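Long-range contact in metallo-beta-lactamase (Simiduia agarivorans, PDB 6MFI), which probably hydrolyses beta-lactam antibiotics as a subclass B3 enzyme with two zinc ions in its active site: residues Pro46-Gly60 with Val87-Ser99. Numbering follows the deposited sequence.
Sequences PGPPFRVLGNTYYVG and VIVRDNIARLGFS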
# COMPACT_ATOMS: atom_id res chain seq x y z
N PRO A 46 -14.96 9.71 0.14
CA PRO A 46 -14.30 10.29 1.31
C PRO A 46 -14.53 9.44 2.56
O PRO A 46 -15.61 8.89 2.76
CB PRO A 46 -14.95 11.67 1.44
CG PRO A 46 -15.54 11.96 0.10
CD PRO A 46 -15.96 10.63 -0.45
N GLY A 47 -13.49 9.35 3.38
CA GLY A 47 -13.56 8.60 4.62
C GLY A 47 -12.77 9.27 5.72
O GLY A 47 -11.87 10.08 5.47
N PRO A 48 -13.09 8.94 6.97
CA PRO A 48 -12.40 9.57 8.10
C PRO A 48 -11.07 8.90 8.37
O PRO A 48 -10.88 7.72 8.04
CB PRO A 48 -13.38 9.35 9.26
CG PRO A 48 -14.05 8.06 8.92
CD PRO A 48 -14.15 8.02 7.41
N PRO A 49 -10.11 9.62 8.95
CA PRO A 49 -8.86 8.99 9.37
C PRO A 49 -8.95 8.45 10.79
O PRO A 49 -9.69 8.96 11.63
CB PRO A 49 -7.86 10.16 9.29
CG PRO A 49 -8.69 11.35 9.66
CD PRO A 49 -10.10 11.08 9.16
N PHE A 50 -8.17 7.40 11.04
CA PHE A 50 -8.15 6.80 12.37
C PHE A 50 -6.75 6.29 12.68
O PHE A 50 -5.93 6.09 11.78
CB PHE A 50 -9.18 5.67 12.50
CG PHE A 50 -8.97 4.53 11.54
CD1 PHE A 50 -8.20 3.43 11.90
CD2 PHE A 50 -9.55 4.55 10.28
CE1 PHE A 50 -8.01 2.39 11.02
CE2 PHE A 50 -9.36 3.50 9.40
CZ PHE A 50 -8.59 2.42 9.77
N ARG A 51 -6.50 6.10 13.97
CA ARG A 51 -5.20 5.62 14.43
C ARG A 51 -5.16 4.09 14.36
O ARG A 51 -6.05 3.41 14.88
CB ARG A 51 -4.94 6.09 15.86
CG ARG A 51 -3.94 5.24 16.63
CD ARG A 51 -3.81 5.72 18.06
NE ARG A 51 -3.26 7.08 18.12
CZ ARG A 51 -2.06 7.37 18.62
NH1 ARG A 51 -1.28 6.41 19.09
NH2 ARG A 51 -1.64 8.62 18.63
N VAL A 52 -4.13 3.57 13.71
CA VAL A 52 -3.94 2.12 13.66
C VAL A 52 -3.28 1.62 14.94
O VAL A 52 -3.85 0.83 15.69
CB VAL A 52 -3.12 1.73 12.41
CG1 VAL A 52 -2.86 0.23 12.40
CG2 VAL A 52 -3.84 2.16 11.14
N LEU A 53 -2.06 2.09 15.21
CA LEU A 53 -1.33 1.74 16.42
C LEU A 53 -0.14 2.67 16.62
O LEU A 53 0.71 2.79 15.73
CB LEU A 53 -0.86 0.28 16.36
CG LEU A 53 -0.52 -0.38 17.70
CD1 LEU A 53 -0.92 -1.84 17.70
CD2 LEU A 53 0.96 -0.23 18.01
N GLY A 54 -0.07 3.32 17.78
CA GLY A 54 1.02 4.23 18.08
C GLY A 54 1.14 5.40 17.13
O GLY A 54 0.23 6.23 17.02
N ASN A 55 2.27 5.48 16.42
CA ASN A 55 2.54 6.57 15.50
C ASN A 55 1.97 6.33 14.11
O ASN A 55 2.15 7.17 13.23
CB ASN A 55 4.05 6.80 15.39
CG ASN A 55 4.79 5.61 14.81
OD1 ASN A 55 4.29 4.48 14.82
ND2 ASN A 55 5.99 5.85 14.29
N THR A 56 1.27 5.21 13.90
CA THR A 56 0.77 4.84 12.58
C THR A 56 -0.71 5.15 12.48
O THR A 56 -1.49 4.80 13.38
CB THR A 56 1.03 3.36 12.31
OG1 THR A 56 2.44 3.11 12.26
CG2 THR A 56 0.41 2.94 10.98
N TYR A 57 -1.11 5.81 11.39
CA TYR A 57 -2.50 6.20 11.17
C TYR A 57 -2.95 5.79 9.78
O TYR A 57 -2.14 5.64 8.86
CB TYR A 57 -2.69 7.72 11.34
CG TYR A 57 -2.29 8.26 12.69
CD1 TYR A 57 -0.96 8.58 12.96
CD2 TYR A 57 -3.23 8.48 13.68
CE1 TYR A 57 -0.59 9.09 14.20
CE2 TYR A 57 -2.87 8.98 14.92
CZ TYR A 57 -1.55 9.28 15.17
OH TYR A 57 -1.19 9.78 16.40
N TYR A 58 -4.26 5.62 9.64
CA TYR A 58 -4.89 5.41 8.34
C TYR A 58 -5.45 6.74 7.87
O TYR A 58 -6.29 7.34 8.54
CB TYR A 58 -6.00 4.36 8.44
CG TYR A 58 -6.69 4.04 7.13
CD1 TYR A 58 -7.75 4.82 6.67
CD2 TYR A 58 -6.30 2.95 6.36
CE1 TYR A 58 -8.38 4.53 5.48
CE2 TYR A 58 -6.92 2.66 5.17
CZ TYR A 58 -7.97 3.45 4.73
OH TYR A 58 -8.59 3.15 3.54
N VAL A 59 -4.98 7.21 6.71
CA VAL A 59 -5.40 8.49 6.17
C VAL A 59 -5.97 8.35 4.76
O VAL A 59 -6.08 9.34 4.04
CB VAL A 59 -4.24 9.51 6.20
CG1 VAL A 59 -3.86 9.85 7.64
CG2 VAL A 59 -3.04 8.97 5.44
N GLY A 60 -6.34 7.14 4.37
CA GLY A 60 -6.85 6.88 3.04
C GLY A 60 -8.35 7.07 2.94
O GLY A 60 -9.01 7.57 3.85
N VAL A 87 -6.85 14.28 -2.47
CA VAL A 87 -7.52 15.37 -1.78
C VAL A 87 -8.05 14.90 -0.43
O VAL A 87 -7.98 15.62 0.57
CB VAL A 87 -8.63 15.96 -2.66
CG1 VAL A 87 -9.30 17.14 -1.97
CG2 VAL A 87 -8.07 16.37 -4.02
N ILE A 88 -8.59 13.68 -0.39
CA ILE A 88 -9.09 13.13 0.86
C ILE A 88 -7.93 12.82 1.81
O ILE A 88 -8.03 13.02 3.02
CB ILE A 88 -9.95 11.88 0.59
CG1 ILE A 88 -11.19 12.27 -0.22
CG2 ILE A 88 -10.35 11.20 1.89
CD1 ILE A 88 -11.64 11.21 -1.20
N VAL A 89 -6.81 12.32 1.26
CA VAL A 89 -5.64 12.05 2.09
C VAL A 89 -5.10 13.34 2.69
O VAL A 89 -4.76 13.39 3.88
CB VAL A 89 -4.57 11.31 1.26
CG1 VAL A 89 -3.26 11.24 2.03
CG2 VAL A 89 -5.05 9.92 0.88
N ARG A 90 -5.02 14.39 1.88
CA ARG A 90 -4.60 15.70 2.39
C ARG A 90 -5.53 16.18 3.49
O ARG A 90 -5.08 16.70 4.51
CB ARG A 90 -4.55 16.71 1.24
CG ARG A 90 -3.16 17.15 0.84
CD ARG A 90 -3.22 18.42 0.01
NE ARG A 90 -3.98 18.24 -1.23
CZ ARG A 90 -5.18 18.78 -1.45
NH1 ARG A 90 -5.76 19.53 -0.53
NH2 ARG A 90 -5.79 18.56 -2.61
N ASP A 91 -6.84 16.02 3.29
CA ASP A 91 -7.79 16.41 4.32
C ASP A 91 -7.63 15.57 5.57
O ASP A 91 -7.65 16.10 6.69
CB ASP A 91 -9.22 16.30 3.78
CG ASP A 91 -10.24 16.97 4.68
OD1 ASP A 91 -9.95 18.05 5.24
OD2 ASP A 91 -11.33 16.39 4.85
N ASN A 92 -7.42 14.26 5.42
CA ASN A 92 -7.36 13.38 6.58
C ASN A 92 -6.12 13.65 7.43
O ASN A 92 -6.17 13.54 8.66
CB ASN A 92 -7.39 11.91 6.14
CG ASN A 92 -8.79 11.44 5.81
OD1 ASN A 92 -9.77 12.11 6.12
ND2 ASN A 92 -8.88 10.28 5.16
N ILE A 93 -5.00 14.00 6.79
CA ILE A 93 -3.80 14.35 7.54
C ILE A 93 -4.04 15.60 8.37
O ILE A 93 -3.60 15.70 9.53
CB ILE A 93 -2.61 14.53 6.58
CG1 ILE A 93 -2.26 13.19 5.91
CG2 ILE A 93 -1.39 15.08 7.31
CD1 ILE A 93 -1.17 13.30 4.87
N ALA A 94 -4.75 16.58 7.81
CA ALA A 94 -5.07 17.79 8.55
C ALA A 94 -6.07 17.53 9.67
O ALA A 94 -6.02 18.18 10.72
CB ALA A 94 -5.59 18.87 7.61
N ARG A 95 -6.99 16.58 9.46
CA ARG A 95 -7.96 16.25 10.50
C ARG A 95 -7.27 15.72 11.75
O ARG A 95 -7.68 16.01 12.88
CB ARG A 95 -8.97 15.23 9.98
CG ARG A 95 -9.92 15.77 8.93
CD ARG A 95 -10.86 14.70 8.42
NE ARG A 95 -11.74 14.19 9.47
CZ ARG A 95 -12.89 13.56 9.24
NH1 ARG A 95 -13.30 13.36 8.00
NH2 ARG A 95 -13.62 13.13 10.26
N LEU A 96 -6.21 14.93 11.57
CA LEU A 96 -5.44 14.42 12.70
C LEU A 96 -4.57 15.49 13.35
O LEU A 96 -4.06 15.27 14.45
CB LEU A 96 -4.57 13.25 12.26
CG LEU A 96 -5.30 11.96 11.87
CD1 LEU A 96 -4.38 11.07 11.05
CD2 LEU A 96 -5.80 11.23 13.11
N GLY A 97 -4.40 16.64 12.70
CA GLY A 97 -3.59 17.71 13.24
C GLY A 97 -2.15 17.71 12.79
O GLY A 97 -1.34 18.45 13.37
N PHE A 98 -1.79 16.92 11.78
CA PHE A 98 -0.43 16.83 11.30
C PHE A 98 -0.22 17.75 10.10
O PHE A 98 -1.12 17.95 9.29
CB PHE A 98 -0.08 15.39 10.92
CG PHE A 98 -0.11 14.43 12.07
CD1 PHE A 98 0.80 14.55 13.11
CD2 PHE A 98 -1.05 13.42 12.12
CE1 PHE A 98 0.77 13.67 14.18
CE2 PHE A 98 -1.09 12.54 13.19
CZ PHE A 98 -0.18 12.66 14.22
N SER A 99 0.98 18.31 10.01
CA SER A 99 1.32 19.22 8.93
C SER A 99 1.73 18.43 7.69
O SER A 99 2.52 17.48 7.78
CB SER A 99 2.45 20.16 9.36
OG SER A 99 3.00 20.85 8.25
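The carboxamide of Asn92, buried on the helix, ties together two parts of the hairpin segment twelve residues apart, at Gly47 and Val59. Its ND2 donates to Gly47 O at 3.0 Å, in a bond bent at the hydrogen, and more straightly to Val59 O at 3.2 Å (159°). Both oxygens lie near the amide plane of Asn92, as suits the two N-H groups of a primary amide, yet ND2 stands above the carbonyl plane of Val59, almost square to it. That same Val59 O also receives a CA-H...O contact from Val89, so one helix face supplies a polar and a carbon donor to a single oxygen.

Pro49 packs beside the amide, its CB 3.6 Å from Asn92 CB, while its CD sits over one face of the Arg95 guanidinium, 3.5 Å from NE. The bend at chi3 turns the flat guanidinium so that this one face lies over Pro49 CD and Pro48 CA, and the rigid proline rings give it an apolar bed.

In the alpha-beta/beta-alpha sandwich of metallo-beta-lactamases, this contact packs helix 85-95 against the edge hairpin of the seven-stranded sheet and the chain entering and leaving it. Branched Val59 fills the angle between helix and hairpin: CG1 meets Leu96 CD1 at 3.7 Å and also touches Ile93, whereas CG2 faces Val89. Leu96 brings CD1 to Tyr57 CB and CD2 to Tyr57 CD2, crossing the tyrosine at a slant.

Beyond the helix, Gly97 takes the positive phi of a Schellman motif, a conformation glycine accepts easily, and the chain turns to bring Phe98 against the hairpin. The Phe98 edge meets the Tyr57 face in an offset edge-to-face pair, planes at 60° and centroids 5.2 Å apart; His75 also meets the Phe98 ring.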